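Local coordinates for protein probable dehydrogenase (Bordetella bronchiseptica, PDB 3MOI) that probably works as a nicotinamide-dependent oxidoreductase of the GFO/IDH/MocA family, joining a Rossmann-type nucleotide-binding domain to a sheet-forming C-terminal domain, at residues 177-180 / 181-184; 238-241 / 242-246; 304-308 / 309-313; 364-367 / 368-372. All coordinates share one frame; numbering follows the deposited sequence.

Contact 1 of 4, residues 177-180 / 181-184; sequences NQLP and HQID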
loop_
_atom_site.group_PDB
_atom_site.type_symbol
_atom_site.label_atom_id
_atom_site.label_comp_id
_atom_site.label_asym_id
_atom_site.label_seq_id
_atom_site.Cartn_x
_atom_site.Cartn_y
_atom_site.Cartn_z
ATOM N N ASN A 177 -11.261 -2.385 -16.132
ATOM C CA ASN A 177 -11.026 -1.029 -16.694
ATOM C C ASN A 177 -9.912 -0.266 -15.960
ATOM O O ASN A 177 -9.511 0.831 -16.383
ATOM C CB ASN A 177 -12.356 -0.278 -16.668
ATOM C CG ASN A 177 -13.415 -0.999 -17.513
ATOM O OD1 ASN A 177 -13.320 -1.022 -18.730
ATOM N ND2 ASN A 177 -14.403 -1.631 -16.864
ATOM N N GLN A 178 -9.442 -0.809 -14.832
ATOM C CA GLN A 178 -8.411 -0.124 -14.042
ATOM C C GLN A 178 -7.274 -1.083 -13.573
ATOM O O GLN A 178 -6.080 -0.867 -13.807
ATOM C CB GLN A 178 -9.079 0.578 -12.879
ATOM C CG GLN A 178 -9.969 1.804 -13.272
ATOM C CD GLN A 178 -9.097 2.992 -13.759
ATOM O OE1 GLN A 178 -8.763 3.104 -14.949
ATOM N NE2 GLN A 178 -8.677 3.819 -12.830
ATOM N N LEU A 179 -7.643 -2.165 -12.936
ATOM C CA LEU A 179 -6.666 -3.101 -12.454
ATOM C C LEU A 179 -5.663 -3.537 -13.565
ATOM O O LEU A 179 -4.484 -3.728 -13.302
ATOM C CB LEU A 179 -7.418 -4.298 -11.893
ATOM C CG LEU A 179 -7.586 -4.375 -10.378
ATOM C CD1 LEU A 179 -7.674 -3.015 -9.676
ATOM C CD2 LEU A 179 -8.717 -5.339 -9.955
ATOM N N PRO A 180 -6.123 -3.673 -14.823
ATOM C CA PRO A 180 -5.116 -4.080 -15.802
ATOM C C PRO A 180 -3.919 -3.119 -15.876
ATOM O O PRO A 180 -2.787 -3.550 -16.127
ATOM C CB PRO A 180 -5.899 -4.184 -17.141
ATOM C CG PRO A 180 -7.257 -4.595 -16.724
ATOM C CD PRO A 180 -7.481 -3.805 -15.350
ATOM N N HIS A 181 -4.133 -1.845 -15.600
ATOM C CA HIS A 181 -3.004 -0.910 -15.588
ATOM C C HIS A 181 -1.962 -1.271 -14.521
ATOM O O HIS A 181 -0.754 -1.223 -14.773
ATOM C CB HIS A 181 -3.498 0.519 -15.402
ATOM C CG HIS A 181 -4.324 1.040 -16.533
ATOM N ND1 HIS A 181 -3.916 0.968 -17.856
ATOM C CD2 HIS A 181 -5.493 1.727 -16.532
ATOM C CE1 HIS A 181 -4.841 1.513 -18.630
ATOM N NE2 HIS A 181 -5.797 2.011 -17.850
ATOM N N GLN A 182 -2.405 -1.723 -13.374
ATOM C CA GLN A 182 -1.466 -2.107 -12.354
ATOM C C GLN A 182 -0.877 -3.457 -12.694
ATOM O O GLN A 182 0.323 -3.680 -12.558
ATOM C CB GLN A 182 -2.158 -2.138 -10.985
ATOM C CG GLN A 182 -2.595 -0.761 -10.522
ATOM C CD GLN A 182 -3.427 -0.749 -9.316
ATOM O OE1 GLN A 182 -4.366 -1.483 -9.235
ATOM N NE2 GLN A 182 -3.117 0.124 -8.356
ATOM N N ILE A 183 -1.711 -4.376 -13.161
ATOM C CA ILE A 183 -1.225 -5.685 -13.401
ATOM C C ILE A 183 -0.171 -5.573 -14.485
ATOM O O ILE A 183 0.883 -6.155 -14.368
ATOM C CB ILE A 183 -2.343 -6.628 -13.844
ATOM C CG1 ILE A 183 -3.386 -6.826 -12.736
ATOM C CG2 ILE A 183 -1.792 -8.013 -14.294
ATOM C CD1 ILE A 183 -4.632 -7.559 -13.254
ATOM N N ASP A 184 -0.447 -4.835 -15.555
ATOM C CA ASP A 184 0.515 -4.775 -16.654
ATOM C C ASP A 184 1.797 -4.109 -16.223
ATOM O O ASP A 184 2.877 -4.474 -16.700
ATOM C CB ASP A 184 -0.036 -4.017 -17.850
ATOM C CG ASP A 184 -1.139 -4.773 -18.572
ATOM O OD1 ASP A 184 -1.166 -6.021 -18.529
ATOM O OD2 ASP A 184 -2.000 -4.098 -19.155
#
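The first turn of helix 179-190, in the C-terminal domain, is formed where Leu179 and Pro180 meet Gln182, Ile183 and Asp184. Pro180 suits this position because proline lacks an N-H, and the first residues of a helix have no helical acceptor for one. Gln178 O starts the turn by accepting from His181 N at 2.8 Å. Leu179 O takes a nearly linear bond from Ile183 N (2.9 Å, 168° at the hydrogen) and a weak one from Gln182 N. Pro180 O is reached by Asp184 N at 2.7 Å. In Ile183, chi1 of -65° sets CG1 beside the backbone N and 3.3 Å from Leu179 O. The Gln182 and Leu179 side chains pass each other at a slant, Gln182 OE1 lying 3.7 Å from Leu179 CD1, while Gln182 NE2 donates to Val229 O. His181 touches Lys95 and Arg124 and meets Phe300 edge-to-face. Leu179, Gln182 and Ile183 pack on strand 225-231; Pro180 and Ile183 lie against helix 362-381, where Asp184 OD1 bonds Thr368 OG1 and, weakly, Trp364 NE1.

Contact 2 of 4, residues 238-241 / 242-246; sequences SDEM and HFWLA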
loop_
_atom_site.group_PDB
_atom_site.type_symbol
_atom_site.label_atom_id
_atom_site.label_comp_id
_atom_site.label_asym_id
_atom_site.label_seq_id
_atom_site.Cartn_x
_atom_site.Cartn_y
_atom_site.Cartn_z
ATOM N N SER A 238 -5.111 9.909 -4.344
ATOM C CA SER A 238 -3.722 9.546 -4.114
ATOM C C SER A 238 -2.747 10.375 -4.925
ATOM O O SER A 238 -1.547 10.249 -4.763
ATOM C CB SER A 238 -3.476 8.022 -4.346
ATOM O OG SER A 238 -4.206 7.492 -5.445
ATOM N N ASP A 239 -3.231 11.250 -5.786
ATOM C CA ASP A 239 -2.303 12.166 -6.423
ATOM C C ASP A 239 -1.635 13.073 -5.355
ATOM O O ASP A 239 -0.523 13.582 -5.553
ATOM C CB ASP A 239 -2.999 12.944 -7.524
ATOM C CG ASP A 239 -3.555 12.033 -8.674
ATOM O OD1 ASP A 239 -3.006 10.927 -8.908
ATOM O OD2 ASP A 239 -4.526 12.472 -9.342
ATOM N N GLU A 240 -2.268 13.217 -4.182
ATOM C CA GLU A 240 -1.593 13.835 -3.042
ATOM C C GLU A 240 -0.259 13.171 -2.716
ATOM O O GLU A 240 0.634 13.806 -2.203
ATOM C CB GLU A 240 -2.474 13.816 -1.806
ATOM C CG GLU A 240 -1.863 14.600 -0.639
ATOM C CD GLU A 240 -2.849 14.864 0.484
ATOM O OE1 GLU A 240 -4.062 14.661 0.274
ATOM O OE2 GLU A 240 -2.421 15.251 1.596
ATOM N N MET A 241 -0.118 11.872 -2.970
ATOM C CA MET A 241 1.124 11.189 -2.622
ATOM C C MET A 241 1.988 11.075 -3.846
ATOM O O MET A 241 3.074 10.513 -3.796
ATOM C CB MET A 241 0.835 9.848 -1.946
ATOM C CG MET A 241 0.308 9.977 -0.460
ATOM S SD MET A 241 -0.278 8.384 0.136
ATOM C CE MET A 241 -0.881 9.089 1.639
ATOM N N HIS A 242 1.530 11.666 -4.947
ATOM C CA HIS A 242 2.330 11.771 -6.157
ATOM C C HIS A 242 2.351 13.234 -6.667
ATOM O O HIS A 242 1.830 13.554 -7.741
ATOM C CB HIS A 242 1.777 10.824 -7.204
ATOM C CG HIS A 242 2.705 10.601 -8.348
ATOM N ND1 HIS A 242 3.823 9.800 -8.249
ATOM C CD2 HIS A 242 2.714 11.111 -9.601
ATOM C CE1 HIS A 242 4.480 9.822 -9.395
ATOM N NE2 HIS A 242 3.818 10.598 -10.235
ATOM N N PHE A 243 2.929 14.122 -5.859
ATOM C CA PHE A 243 3.261 15.529 -6.235
ATOM C C PHE A 243 2.104 16.335 -6.809
ATOM O O PHE A 243 2.321 17.356 -7.487
ATOM C CB PHE A 243 4.431 15.515 -7.209
ATOM C CG PHE A 243 5.497 14.521 -6.844
ATOM C CD1 PHE A 243 6.453 14.839 -5.886
ATOM C CD2 PHE A 243 5.507 13.238 -7.430
ATOM C CE1 PHE A 243 7.436 13.928 -5.530
ATOM C CE2 PHE A 243 6.481 12.289 -7.075
ATOM C CZ PHE A 243 7.464 12.655 -6.116
ATOM N N TRP A 244 0.872 15.895 -6.513
ATOM C CA TRP A 244 -0.344 16.505 -7.074
ATOM C C TRP A 244 -0.247 16.645 -8.605
ATOM O O TRP A 244 -0.635 17.675 -9.154
ATOM C CB TRP A 244 -0.667 17.862 -6.393
ATOM C CG TRP A 244 -1.293 17.747 -5.059
ATOM C CD1 TRP A 244 -0.740 18.099 -3.834
ATOM C CD2 TRP A 244 -2.602 17.253 -4.770
ATOM N NE1 TRP A 244 -1.633 17.830 -2.823
ATOM C CE2 TRP A 244 -2.786 17.329 -3.374
ATOM C CE3 TRP A 244 -3.641 16.750 -5.554
ATOM C CZ2 TRP A 244 -3.955 16.892 -2.755
ATOM C CZ3 TRP A 244 -4.811 16.337 -4.938
ATOM C CH2 TRP A 244 -4.955 16.400 -3.548
ATOM N N LEU A 245 0.300 15.612 -9.274
ATOM C CA LEU A 245 0.094 15.361 -10.712
ATOM C C LEU A 245 -1.111 14.474 -11.012
ATOM O O LEU A 245 -1.279 13.442 -10.405
ATOM C CB LEU A 245 1.241 14.548 -11.291
ATOM C CG LEU A 245 2.656 15.045 -11.493
ATOM C CD1 LEU A 245 3.153 14.250 -12.676
ATOM C CD2 LEU A 245 2.732 16.561 -11.746
ATOM N N ALA A 246 -1.900 14.796 -12.035
ATOM C CA ALA A 246 -2.877 13.813 -12.524
ATOM C C ALA A 246 -2.205 12.707 -13.296
ATOM O O ALA A 246 -1.062 12.813 -13.731
ATOM C CB ALA A 246 -3.975 14.446 -13.356
#
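The Trp244 indole carries Glu240 on one face: Glu240 CA lies 3.9 Å from the centroid of the five-membered ring of Trp244, a CH-pi contact, with Asp239 C on the same face but nearer the rim. The Glu240 side chain then runs alongside the indole, pointing the same way, with Glu240 CB 3.5 Å from Trp244 CZ2. With Glu240 CG anti to the backbone N (chi1 -173°), the extended chain is carried along the indole, and the carboxylate ends only 20° from parallel to the ring. A second pair of rings follows: Phe243 CD2 sits 3.9 Å above the centre of one His242 face, and His242 CE1 lies in plane at the Phe243 edge. Positive phi at Phe243 and Trp244 turns the chain back after the 3-10 segment 238-241, and one acceptor ties the turn. Asp239 O receives His242 N and Trp244 N, each at 2.9 Å, from opposite faces of its carbonyl plane. Two acceptors, Asp239 OD1 and Leu245 O, come within 3.4 Å; the Lys252 salt bridge to Asp239 OD2 and the His299 NE2 hydrogen bond to Leu245 O probably ease this. Glu240 OE2 salt-bridges Arg313 NH1 of the second subunit. The loop follows strand 225-231 and bridges two other strands: Ser238 bonds Tyr153 and Met241 packs on Phe151 of strand 145-153, while His242 and Phe243 pack on strand 310-314.

Contact 3 of 4, residues 304-308 / 309-313; sequences LVTCE and HADLR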
loop_
_atom_site.group_PDB
_atom_site.type_symbol
_atom_site.label_atom_id
_atom_site.label_comp_id
_atom_site.label_asym_id
_atom_site.label_seq_id
_atom_site.Cartn_x
_atom_site.Cartn_y
_atom_site.Cartn_z
ATOM N N LEU A 304 5.802 1.672 -5.581
ATOM C CA LEU A 304 7.025 1.583 -4.789
ATOM C C LEU A 304 7.733 0.218 -4.909
ATOM O O LEU A 304 7.240 -0.795 -4.415
ATOM C CB LEU A 304 6.688 1.863 -3.285
ATOM C CG LEU A 304 6.213 3.303 -2.936
ATOM C CD1 LEU A 304 5.260 3.444 -1.766
ATOM C CD2 LEU A 304 7.430 4.168 -2.699
ATOM N N VAL A 305 8.899 0.186 -5.537
ATOM C CA VAL A 305 9.523 -1.101 -5.866
ATOM C C VAL A 305 10.630 -1.285 -4.911
ATOM O O VAL A 305 11.549 -0.507 -4.940
ATOM C CB VAL A 305 10.105 -1.060 -7.269
ATOM C CG1 VAL A 305 10.779 -2.358 -7.637
ATOM C CG2 VAL A 305 9.028 -0.643 -8.216
ATOM N N THR A 306 10.590 -2.278 -4.049
ATOM C CA THR A 306 11.661 -2.332 -3.126
ATOM C C THR A 306 12.664 -3.426 -3.512
ATOM O O THR A 306 12.375 -4.627 -3.555
ATOM C CB THR A 306 11.173 -2.254 -1.593
ATOM O OG1 THR A 306 11.571 -3.387 -0.842
ATOM C CG2 THR A 306 9.786 -1.978 -1.452
ATOM N N CYS A 307 13.858 -2.973 -3.884
ATOM C CA CYS A 307 14.935 -3.865 -4.246
ATOM C C CYS A 307 15.983 -3.970 -3.154
ATOM O O CYS A 307 15.930 -3.257 -2.192
ATOM C CB CYS A 307 15.559 -3.414 -5.537
ATOM S SG CYS A 307 14.370 -2.876 -6.761
ATOM N N GLU A 308 16.914 -4.906 -3.317
ATOM C CA GLU A 308 18.020 -5.108 -2.385
ATOM C C GLU A 308 18.766 -3.787 -2.083
ATOM O O GLU A 308 19.053 -3.496 -0.952
ATOM C CB GLU A 308 19.048 -6.105 -2.954
ATOM C CG GLU A 308 18.706 -7.590 -2.848
ATOM C CD GLU A 308 19.515 -8.518 -3.834
ATOM O OE1 GLU A 308 19.914 -8.116 -4.984
ATOM O OE2 GLU A 308 19.713 -9.688 -3.414
ATOM N N HIS A 309 19.080 -2.995 -3.097
ATOM C CA HIS A 309 19.935 -1.829 -2.847
ATOM C C HIS A 309 19.199 -0.491 -2.982
ATOM O O HIS A 309 19.817 0.563 -2.890
ATOM C CB HIS A 309 21.239 -1.904 -3.697
ATOM C CG HIS A 309 22.089 -3.112 -3.381
ATOM N ND1 HIS A 309 22.497 -4.017 -4.340
ATOM C CD2 HIS A 309 22.545 -3.591 -2.201
ATOM C CE1 HIS A 309 23.182 -4.989 -3.764
ATOM N NE2 HIS A 309 23.227 -4.750 -2.467
ATOM N N ALA A 310 17.873 -0.522 -3.069
ATOM C CA ALA A 310 17.121 0.707 -3.236
ATOM C C ALA A 310 15.620 0.478 -3.215
ATOM O O ALA A 310 15.182 -0.630 -3.497
ATOM C CB ALA A 310 17.500 1.355 -4.578
ATOM N N ASP A 311 14.856 1.520 -2.870
ATOM C CA ASP A 311 13.459 1.597 -3.224
ATOM C C ASP A 311 13.361 2.518 -4.419
ATOM O O ASP A 311 14.103 3.495 -4.500
ATOM C CB ASP A 311 12.581 2.119 -2.082
ATOM C CG ASP A 311 12.577 1.171 -0.863
ATOM O OD1 ASP A 311 12.846 -0.051 -1.025
ATOM O OD2 ASP A 311 12.374 1.664 0.272
ATOM N N LEU A 312 12.445 2.190 -5.345
ATOM C CA LEU A 312 12.231 2.937 -6.549
ATOM C C LEU A 312 10.823 3.512 -6.515
ATOM O O LEU A 312 9.903 2.843 -6.063
ATOM C CB LEU A 312 12.335 1.994 -7.725
ATOM C CG LEU A 312 13.633 1.555 -8.371
ATOM C CD1 LEU A 312 14.826 1.709 -7.492
ATOM C CD2 LEU A 312 13.549 0.141 -9.000
ATOM N N ARG A 313 10.647 4.720 -7.052
ATOM C CA ARG A 313 9.343 5.376 -7.095
ATOM C C ARG A 313 9.229 6.319 -8.293
ATOM O O ARG A 313 10.183 7.003 -8.637
ATOM C CB ARG A 313 9.204 6.196 -5.837
ATOM C CG ARG A 313 7.956 7.046 -5.723
ATOM C CD ARG A 313 8.110 7.994 -4.544
ATOM N NE ARG A 313 6.926 8.833 -4.399
ATOM C CZ ARG A 313 6.898 9.975 -3.760
ATOM N NH1 ARG A 313 8.000 10.489 -3.199
ATOM N NH2 ARG A 313 5.748 10.609 -3.688
#
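Val305 places CG1 anti to its own backbone N (chi1 179°), and on the neighbouring strand Leu312 turns CG beside its N, which helps bring Val305 CG1 to 4.0 Å from Leu312 CD2. Cys307, at chi1 -41°, directs SG along the same side to Leu312 CD2, at 3.8 Å. Strand pairing itself sets Val305 CB 3.8 Å from Leu312 CB. Two backbone bonds of 2.9 Å fix Val305 opposite Leu312 as a hydrogen-bonded antiparallel pair: Val305 N donates to Leu312 O, and Leu312 N donates back to Val305 O. The short strand segments run at 162° to each other. This is a beta hairpin with the two-residue loop Glu308-His309, whose backbone angles are those of a type I turn. It is closed by Cys307 N to Ala310 O at 2.7 Å; the return bond, Ala310 N to Cys307 O, is weak at 3.5 Å. At the tip, Glu308 CB stands 4.2 Å from the His309 ring centroid, over its face, while Glu308 OE1 accepts from Arg144 N. Leu312 packs on Leu133, Ile136 and Val137 of helix 128-139. Thr306 and Asp311 point to the other side of the sheet, toward the second subunit: Asp311 OD2 accepts from Phe236 N of the second subunit, and Leu304 packs on Tyr153 of that subunit.

Contact 4 of 4, residues 364-367 / 368-372; sequences WGKD and TLEVC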
loop_
_atom_site.group_PDB
_atom_site.type_symbol
_atom_site.label_atom_id
_atom_site.label_comp_id
_atom_site.label_asym_id
_atom_site.label_seq_id
_atom_site.Cartn_x
_atom_site.Cartn_y
_atom_site.Cartn_z
ATOM N N TRP A 364 0.028 -11.858 -23.933
ATOM C CA TRP A 364 0.240 -11.110 -22.750
ATOM C C TRP A 364 -1.098 -10.597 -22.315
ATOM O O TRP A 364 -1.428 -10.622 -21.154
ATOM C CB TRP A 364 1.201 -9.993 -23.070
ATOM C CG TRP A 364 1.247 -8.845 -22.128
ATOM C CD1 TRP A 364 0.297 -7.873 -21.956
ATOM C CD2 TRP A 364 2.360 -8.450 -21.344
ATOM N NE1 TRP A 364 0.716 -6.956 -21.013
ATOM C CE2 TRP A 364 1.989 -7.286 -20.638
ATOM C CE3 TRP A 364 3.633 -8.981 -21.140
ATOM C CZ2 TRP A 364 2.854 -6.641 -19.800
ATOM C CZ3 TRP A 364 4.466 -8.357 -20.309
ATOM C CH2 TRP A 364 4.087 -7.205 -19.630
ATOM N N GLY A 365 -1.874 -10.113 -23.260
ATOM C CA GLY A 365 -3.270 -9.715 -23.019
ATOM C C GLY A 365 -4.126 -10.809 -22.381
ATOM O O GLY A 365 -4.759 -10.571 -21.310
ATOM N N LYS A 366 -4.105 -12.016 -22.970
ATOM C CA LYS A 366 -4.906 -13.118 -22.385
ATOM C C LYS A 366 -4.479 -13.340 -20.959
ATOM O O LYS A 366 -5.327 -13.488 -20.063
ATOM C CB LYS A 366 -4.793 -14.444 -23.152
ATOM C CG LYS A 366 -5.594 -15.599 -22.531
ATOM C CD LYS A 366 -5.459 -16.901 -23.321
ATOM C CE LYS A 366 -6.461 -17.962 -22.826
ATOM N NZ LYS A 366 -6.296 -19.275 -23.587
ATOM N N ASP A 367 -3.176 -13.335 -20.764
ATOM C CA ASP A 367 -2.601 -13.489 -19.464
ATOM C C ASP A 367 -3.086 -12.445 -18.464
ATOM O O ASP A 367 -3.484 -12.793 -17.332
ATOM C CB ASP A 367 -1.082 -13.541 -19.538
ATOM C CG ASP A 367 -0.468 -13.743 -18.167
ATOM O OD1 ASP A 367 -0.236 -14.936 -17.741
ATOM O OD2 ASP A 367 -0.306 -12.701 -17.494
ATOM N N THR A 368 -3.181 -11.189 -18.883
ATOM C CA THR A 368 -3.749 -10.182 -18.001
ATOM C C THR A 368 -5.233 -10.460 -17.770
ATOM O O THR A 368 -5.785 -10.318 -16.627
ATOM C CB THR A 368 -3.517 -8.805 -18.571
ATOM O OG1 THR A 368 -2.118 -8.552 -18.515
ATOM C CG2 THR A 368 -4.285 -7.706 -17.794
ATOM N N LEU A 369 -5.930 -10.871 -18.812
ATOM C CA LEU A 369 -7.345 -11.233 -18.594
ATOM C C LEU A 369 -7.382 -12.335 -17.528
ATOM O O LEU A 369 -8.157 -12.218 -16.588
ATOM C CB LEU A 369 -8.010 -11.645 -19.884
ATOM C CG LEU A 369 -9.413 -12.256 -19.853
ATOM C CD1 LEU A 369 -10.503 -11.316 -19.288
ATOM C CD2 LEU A 369 -9.735 -12.672 -21.231
ATOM N N GLU A 370 -6.473 -13.329 -17.558
ATOM C CA GLU A 370 -6.607 -14.434 -16.580
ATOM C C GLU A 370 -6.339 -13.954 -15.212
ATOM O O GLU A 370 -6.943 -14.423 -14.270
ATOM C CB GLU A 370 -5.719 -15.608 -16.880
ATOM C CG GLU A 370 -6.182 -16.370 -18.105
ATOM C CD GLU A 370 -5.196 -17.398 -18.616
ATOM O OE1 GLU A 370 -4.098 -17.541 -18.039
ATOM O OE2 GLU A 370 -5.515 -18.109 -19.599
ATOM N N VAL A 371 -5.428 -12.997 -15.080
ATOM C CA VAL A 371 -5.154 -12.468 -13.752
ATOM C C VAL A 371 -6.385 -11.714 -13.222
ATOM O O VAL A 371 -6.779 -11.903 -12.089
ATOM C CB VAL A 371 -3.918 -11.566 -13.754
ATOM C CG1 VAL A 371 -3.798 -10.836 -12.443
ATOM C CG2 VAL A 371 -2.642 -12.400 -14.097
ATOM N N CYS A 372 -7.011 -10.887 -14.045
ATOM C CA CYS A 372 -8.304 -10.328 -13.640
ATOM C C CYS A 372 -9.315 -11.407 -13.200
ATOM O O CYS A 372 -9.976 -11.256 -12.159
ATOM C CB CYS A 372 -8.955 -9.565 -14.784
ATOM S SG CYS A 372 -8.035 -8.099 -15.322
#
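Residues 364-372 follow regular helical geometry, with Thr368, Leu369, Glu370 and Val371 each donating N-H to the carbonyl four residues back; the Gly365 O to Leu369 N bond, 2.8 Å and 165° at the hydrogen, is the straightest of these. Lys366 is fully extended and crosses Glu370 obliquely, so its methylene CE touches Glu370 OE2 at 3.4 Å whereas NZ stays 4.2 Å from that oxygen, beyond a salt bridge. Their charges are met by other partners: Lys366 NZ by Asp105, Glu370 OE1 by Arg387 and Glu370 OE2 by Arg101. Thr368 keeps OG1 beside its backbone N (chi1 -68°), which brings it 3.4 Å from Trp364 O and 4.1 Å from Trp364 NE1. Val371 CG2 lies 3.4 Å from Asp367 O and 4.1 Å from Asp367 OD2. The Asp367 carboxylate is salt-bridged by Arg387 at OD1 and Lys187 at OD2, and Lys187 also makes a cation-pi contact with Trp364. Helix 362-381 thus packs by Trp364, Thr368, Val371 and Cys372 on helix 179-190, where Asp184 is the shared polar partner of Thr368 and Trp364, by Lys366 on helix 101-114, and by Leu369 and Cys372 on helix 174-177.

In the fold
Along the chain the four contacts come in series; none nests in or crosses another. Contact 1 starts helix 179-190, contact 2 closes a turn in the loop after strand 225-231, contact 3 closes the hairpin of strands 302-307 and 310-314, and contact 4 lies within helix 362-381. In space they form two pairs. Contacts 1 and 4, with centres 10 Å apart, join two helices distant in sequence. Contacts 2 and 3 meet through Arg313, whose NH2 bonds Met241 O at 2.7 Å, and both touch the second subunit and help form the subunit interface. Contacts 2 and 4 are farthest apart, with centres about 28 Å from each other.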